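Local atomic coordinates of kelch-like protein 7 (PDB entry 3II7), a protein that acts as the substrate-specific adapter of a CUL3-RBX1 E3 ubiquitin ligase, its kelch-repeat domain being the part described here. Residues Arg46-Ile60 and Gly63-Val77. Numbering follows the deposited sequence. Where two conformers were deposited one is given.
With EDO (1,2-ethanediol), chain P; EDO (1,2-ethanediol), chain H; EDO (1,2-ethanediol), chain O; EDO (1,2-ethanediol), chain G.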
# COMPACT_ATOMS: atom_id res chain seq x y z
N ARG A 46 -8.70 0.19 -12.22
CA ARG A 46 -9.39 -0.73 -11.34
C ARG A 46 -9.86 0.01 -10.11
O ARG A 46 -9.15 0.93 -9.61
CB ARG A 46 -8.44 -1.81 -10.86
CG ARG A 46 -7.90 -2.71 -11.91
CD ARG A 46 -7.18 -3.88 -11.32
NE ARG A 46 -6.53 -4.68 -12.35
CZ ARG A 46 -6.31 -6.00 -12.27
NH1 ARG A 46 -6.70 -6.71 -11.22
NH2 ARG A 46 -5.73 -6.63 -13.28
N ARG A 47 -11.01 -0.39 -9.59
CA ARG A 47 -11.49 0.08 -8.28
C ARG A 47 -10.93 -0.79 -7.16
O ARG A 47 -11.11 -1.98 -7.19
CB ARG A 47 -13.02 0.02 -8.22
CG ARG A 47 -13.62 0.47 -6.90
CD ARG A 47 -15.12 0.12 -6.78
NE ARG A 47 -15.89 0.73 -7.85
CZ ARG A 47 -16.33 0.10 -8.95
NH1 ARG A 47 -16.11 -1.20 -9.15
NH2 ARG A 47 -17.02 0.78 -9.86
N ASP A 48 -10.29 -0.16 -6.17
CA ASP A 48 -9.89 -0.82 -4.94
C ASP A 48 -9.01 -2.07 -5.16
O ASP A 48 -9.26 -3.12 -4.58
CB ASP A 48 -11.13 -1.13 -4.10
CG ASP A 48 -11.85 0.15 -3.62
OD1 ASP A 48 -11.14 1.17 -3.38
OD2 ASP A 48 -13.07 0.12 -3.52
N ALA A 49 -8.02 -1.94 -6.03
CA ALA A 49 -7.01 -3.02 -6.24
C ALA A 49 -5.78 -2.79 -5.36
O ALA A 49 -5.78 -1.94 -4.44
CB ALA A 49 -6.63 -3.09 -7.74
N ALA A 50 -4.74 -3.58 -5.61
CA ALA A 50 -3.47 -3.48 -4.92
C ALA A 50 -2.34 -3.69 -5.89
O ALA A 50 -2.54 -4.27 -6.96
CB ALA A 50 -3.37 -4.51 -3.79
N CYS A 51 -1.15 -3.20 -5.54
CA CYS A 51 0.02 -3.44 -6.38
C CYS A 51 1.22 -3.82 -5.55
O CYS A 51 1.23 -3.60 -4.33
CB CYS A 51 0.32 -2.25 -7.27
SG CYS A 51 1.17 -0.94 -6.47
N VAL A 52 2.21 -4.44 -6.17
CA VAL A 52 3.40 -4.86 -5.47
C VAL A 52 4.52 -4.99 -6.49
O VAL A 52 4.28 -5.36 -7.63
CB VAL A 52 3.15 -6.21 -4.69
CG1 VAL A 52 2.41 -7.22 -5.58
CG2 VAL A 52 4.45 -6.81 -4.15
N PHE A 53 5.74 -4.67 -6.06
CA PHE A 53 6.90 -4.79 -6.92
C PHE A 53 7.79 -5.93 -6.49
O PHE A 53 8.09 -6.07 -5.29
CB PHE A 53 7.69 -3.50 -6.90
CG PHE A 53 8.92 -3.55 -7.72
CD1 PHE A 53 8.86 -3.42 -9.10
CD2 PHE A 53 10.17 -3.72 -7.13
CE1 PHE A 53 10.03 -3.44 -9.87
CE2 PHE A 53 11.33 -3.77 -7.89
CZ PHE A 53 11.26 -3.62 -9.24
N TRP A 54 8.23 -6.75 -7.46
CA TRP A 54 9.26 -7.77 -7.21
C TRP A 54 10.06 -8.02 -8.48
O TRP A 54 9.49 -8.26 -9.52
CB TRP A 54 8.67 -9.10 -6.71
CG TRP A 54 9.73 -10.08 -6.44
CD1 TRP A 54 10.10 -11.13 -7.23
CD2 TRP A 54 10.65 -10.07 -5.35
NE1 TRP A 54 11.18 -11.78 -6.70
CE2 TRP A 54 11.53 -11.15 -5.53
CE3 TRP A 54 10.81 -9.25 -4.22
CZ2 TRP A 54 12.56 -11.44 -4.63
CZ3 TRP A 54 11.83 -9.54 -3.31
CH2 TRP A 54 12.69 -10.63 -3.53
N ASP A 55 11.40 -7.98 -8.35
CA ASP A 55 12.32 -8.41 -9.43
C ASP A 55 11.90 -7.89 -10.82
O ASP A 55 11.59 -8.65 -11.74
CB ASP A 55 12.46 -9.92 -9.42
CG ASP A 55 13.53 -10.44 -10.36
OD1 ASP A 55 14.54 -9.74 -10.61
OD2 ASP A 55 13.34 -11.56 -10.84
N ASN A 56 11.91 -6.57 -10.91
CA ASN A 56 11.64 -5.82 -12.15
C ASN A 56 10.19 -5.79 -12.64
O ASN A 56 9.93 -5.24 -13.73
CB ASN A 56 12.56 -6.28 -13.28
CG ASN A 56 14.02 -6.00 -12.98
OD1 ASN A 56 14.36 -5.01 -12.31
ND2 ASN A 56 14.90 -6.85 -13.49
N VAL A 57 9.26 -6.33 -11.85
CA VAL A 57 7.85 -6.41 -12.24
C VAL A 57 6.93 -5.78 -11.20
O VAL A 57 7.02 -6.11 -9.98
CB VAL A 57 7.43 -7.88 -12.48
CG1 VAL A 57 5.95 -7.95 -12.95
CG2 VAL A 57 8.35 -8.54 -13.52
N VAL A 58 6.03 -4.89 -11.67
CA VAL A 58 4.90 -4.39 -10.87
C VAL A 58 3.71 -5.29 -11.16
O VAL A 58 3.33 -5.46 -12.33
CB VAL A 58 4.51 -2.96 -11.21
CG1 VAL A 58 3.27 -2.54 -10.40
CG2 VAL A 58 5.69 -1.96 -10.97
N TYR A 59 3.16 -5.91 -10.11
CA TYR A 59 1.95 -6.73 -10.22
C TYR A 59 0.77 -5.92 -9.73
O TYR A 59 0.80 -5.34 -8.60
CB TYR A 59 2.07 -7.99 -9.36
CG TYR A 59 3.19 -8.89 -9.81
CD1 TYR A 59 2.95 -9.96 -10.68
CD2 TYR A 59 4.47 -8.68 -9.38
CE1 TYR A 59 3.97 -10.78 -11.09
CE2 TYR A 59 5.52 -9.52 -9.77
CZ TYR A 59 5.27 -10.56 -10.63
OH TYR A 59 6.29 -11.37 -11.04
N ILE A 60 -0.27 -5.86 -10.57
CA ILE A 60 -1.53 -5.18 -10.23
C ILE A 60 -2.59 -6.25 -10.12
O ILE A 60 -2.82 -7.03 -11.08
CB ILE A 60 -1.90 -4.15 -11.29
CG1 ILE A 60 -0.88 -3.02 -11.28
CG2 ILE A 60 -3.35 -3.56 -11.02
CD1 ILE A 60 -1.04 -2.00 -12.35
N GLY A 63 -9.36 -5.95 -7.00
CA GLY A 63 -10.18 -4.87 -7.42
C GLY A 63 -11.26 -5.26 -8.41
O GLY A 63 -11.44 -6.45 -8.76
N SER A 64 -11.98 -4.26 -8.87
CA SER A 64 -13.15 -4.48 -9.71
C SER A 64 -13.32 -3.37 -10.72
O SER A 64 -12.75 -2.29 -10.58
CB SER A 64 -14.39 -4.57 -8.83
OG SER A 64 -14.55 -3.40 -8.02
N GLN A 65 -14.13 -3.66 -11.74
CA GLN A 65 -14.68 -2.68 -12.64
C GLN A 65 -16.20 -2.89 -12.56
O GLN A 65 -16.77 -2.61 -11.50
CB GLN A 65 -14.04 -2.83 -14.02
CG GLN A 65 -12.59 -2.25 -14.04
CD GLN A 65 -11.64 -2.98 -14.99
OE1 GLN A 65 -11.98 -4.03 -15.52
NE2 GLN A 65 -10.44 -2.42 -15.20
N LEU A 66 -16.85 -3.42 -13.60
CA LEU A 66 -18.26 -3.82 -13.47
C LEU A 66 -18.39 -5.05 -12.55
O LEU A 66 -19.35 -5.18 -11.79
CB LEU A 66 -18.90 -4.09 -14.86
CG LEU A 66 -19.47 -2.85 -15.58
CD1 LEU A 66 -20.71 -2.33 -14.84
CD2 LEU A 66 -18.42 -1.74 -15.74
N PHE A 67 -17.39 -5.94 -12.61
CA PHE A 67 -17.36 -7.17 -11.84
C PHE A 67 -15.97 -7.30 -11.20
O PHE A 67 -15.06 -6.53 -11.55
CB PHE A 67 -17.66 -8.38 -12.75
CG PHE A 67 -18.99 -8.28 -13.49
CD1 PHE A 67 -20.20 -8.34 -12.79
CD2 PHE A 67 -19.03 -8.13 -14.88
CE1 PHE A 67 -21.44 -8.25 -13.47
CE2 PHE A 67 -20.26 -8.04 -15.56
CZ PHE A 67 -21.46 -8.09 -14.85
N PRO A 68 -15.81 -8.25 -10.27
CA PRO A 68 -14.47 -8.52 -9.70
C PRO A 68 -13.49 -8.97 -10.79
O PRO A 68 -13.86 -9.77 -11.66
CB PRO A 68 -14.75 -9.64 -8.70
CG PRO A 68 -16.21 -9.52 -8.39
CD PRO A 68 -16.85 -9.07 -9.62
N ILE A 69 -12.28 -8.44 -10.78
CA ILE A 69 -11.28 -8.78 -11.81
C ILE A 69 -10.48 -10.01 -11.41
O ILE A 69 -9.99 -10.11 -10.26
CB ILE A 69 -10.34 -7.61 -12.08
CG1 ILE A 69 -11.12 -6.39 -12.55
CG2 ILE A 69 -9.32 -8.00 -13.13
CD1 ILE A 69 -10.34 -5.10 -12.37
N LYS A 70 -10.34 -10.95 -12.35
CA LYS A 70 -9.68 -12.23 -12.08
C LYS A 70 -8.27 -12.31 -12.67
O LYS A 70 -7.55 -13.26 -12.41
CB LYS A 70 -10.54 -13.38 -12.64
CG LYS A 70 -11.98 -13.38 -12.11
CD LYS A 70 -12.70 -14.66 -12.50
CE LYS A 70 -14.18 -14.57 -12.16
NZ LYS A 70 -14.94 -15.74 -12.62
N ARG A 71 -7.89 -11.30 -13.44
CA ARG A 71 -6.60 -11.22 -14.07
C ARG A 71 -5.63 -10.36 -13.26
O ARG A 71 -6.03 -9.36 -12.67
CB ARG A 71 -6.80 -10.54 -15.41
CG ARG A 71 -5.62 -10.54 -16.30
CD ARG A 71 -5.99 -9.85 -17.63
NE ARG A 71 -6.14 -8.42 -17.46
CZ ARG A 71 -7.28 -7.74 -17.50
NH1 ARG A 71 -8.45 -8.32 -17.79
NH2 ARG A 71 -7.25 -6.44 -17.27
N MET A 72 -4.34 -10.73 -13.29
CA MET A 72 -3.25 -9.92 -12.69
C MET A 72 -2.49 -9.30 -13.83
O MET A 72 -2.02 -10.01 -14.71
CB MET A 72 -2.32 -10.85 -11.86
CG MET A 72 -1.11 -10.22 -11.26
SD MET A 72 -0.52 -11.27 -9.89
CE MET A 72 0.13 -12.67 -10.79
N ASP A 73 -2.39 -7.98 -13.84
CA ASP A 73 -1.64 -7.29 -14.90
C ASP A 73 -0.25 -6.96 -14.38
O ASP A 73 -0.09 -6.52 -13.24
CB ASP A 73 -2.41 -6.07 -15.36
CG ASP A 73 -3.69 -6.44 -16.07
OD1 ASP A 73 -3.69 -7.45 -16.84
OD2 ASP A 73 -4.72 -5.74 -15.85
N CYS A 74 0.75 -7.20 -15.22
CA CYS A 74 2.15 -7.15 -14.79
C CYS A 74 2.91 -6.22 -15.69
O CYS A 74 2.85 -6.35 -16.93
CB CYS A 74 2.75 -8.54 -14.84
SG CYS A 74 1.79 -9.85 -14.01
N TYR A 75 3.66 -5.31 -15.09
CA TYR A 75 4.46 -4.37 -15.85
C TYR A 75 5.92 -4.60 -15.59
O TYR A 75 6.39 -4.43 -14.45
CB TYR A 75 4.08 -2.97 -15.47
CG TYR A 75 4.89 -1.90 -16.18
CD1 TYR A 75 4.81 -1.74 -17.56
CD2 TYR A 75 5.72 -1.03 -15.45
CE1 TYR A 75 5.55 -0.74 -18.21
CE2 TYR A 75 6.45 -0.02 -16.10
CZ TYR A 75 6.36 0.11 -17.46
OH TYR A 75 7.08 1.06 -18.09
N ASN A 76 6.65 -5.02 -16.63
CA ASN A 76 8.07 -5.18 -16.54
C ASN A 76 8.72 -3.80 -16.72
O ASN A 76 8.65 -3.19 -17.80
CB ASN A 76 8.58 -6.17 -17.58
CG ASN A 76 10.06 -6.44 -17.42
OD1 ASN A 76 10.86 -5.53 -17.46
ND2 ASN A 76 10.42 -7.72 -17.19
N VAL A 77 9.32 -3.29 -15.66
CA VAL A 77 9.84 -1.91 -15.65
C VAL A 77 11.05 -1.70 -16.55
O VAL A 77 11.27 -0.58 -17.05
CB VAL A 77 10.19 -1.44 -14.22
CG1 VAL A 77 8.94 -1.53 -13.30
CG2 VAL A 77 11.39 -2.20 -13.67
C1 EDO P . -14.33 -8.06 -14.50
O1 EDO P . -15.14 -8.83 -15.40
C2 EDO P . -14.36 -6.59 -14.90
O2 EDO P . -15.72 -6.10 -14.99
C1 EDO H . -6.62 1.08 -6.52
O1 EDO H . -7.52 0.44 -7.41
C2 EDO H . -7.31 1.99 -5.53
O2 EDO H . -6.38 2.30 -4.48
C1 EDO O . -11.23 -12.26 -16.55
O1 EDO O . -10.41 -13.35 -16.13
C2 EDO O . -10.74 -10.98 -15.88
O2 EDO O . -11.67 -10.52 -14.90
C1 EDO G . -5.23 1.52 -11.35
O1 EDO G . -5.92 0.31 -11.69
C2 EDO G . -5.84 2.18 -10.12
O2 EDO G . -7.21 2.58 -10.37
O HOH W 1 -5.52 -3.49 -14.75
O HOH W 2 -6.86 -9.69 -9.94
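Two sulfurs of strand 71-76, Cys74 SG and Met72 SD, meet the ring of Tyr59 obliquely. Cys74 SG lies 3.5 Å from Tyr59 CD1, and Met72 SD approaches the same ring carbon, a Met-aromatic contact. Tyr59 CG stands anti to its own carbonyl carbon (chi1 -63°), which lays the ring beside Val57, whose CG1 rests over one face and also touches Cys74 CB. Tyr83 of the next strand touches both Val57 and Cys74. On the other side of the sheet, Val58 CG2 packs 4.0 Å from Val77 CG1, while Phe53 CE1 reaches the same methyl and Val294 flanks Phe53 and Val58.

Between these two apolar layers runs an antiparallel backbone ladder, in which Val58 and Tyr75 exchange both N-H...O bonds, as do Ile60 and Asp73. Strands 50-54, 57-61, 71-76 and 81-86 form one four-stranded blade of the six-bladed kelch beta-propeller, illustrating how a blade is built from successive antiparallel strands; a type I' turn from Trp54 to Val57 joins the first two.

Beyond the ladder, the extended Arg46 chain passes Ile69, with its CG 3.4 Å from Ile69 CD1; Ile69 CG2 and Ile60 O lie over opposite faces of the guanidinium. Arg46 NH1 and NH2 both grip Arg71 O, the bond from Arg46 NH2 being 2.8 Å. Arg46 NH2 also forms a salt bridge to Asp73 OD2 at 2.9 Å, from above a carboxylate turned 89° to the guanidinium. Arg71 instead holds Asp73 side-on, NE to OD1 and NH2 to OD2, so the carboxylate probably offsets both nearby positive charges. At the end of the contact away from the turn, Arg47 and Ser64 pair through their backbones, and Arg47 NH1 donates, nearly straight (169°), to Gln65 O at 2.8 Å; in the conformer given here, Ser64 OG accepts from Arg47 NH1 and is hydrogen-bonded to Asp93.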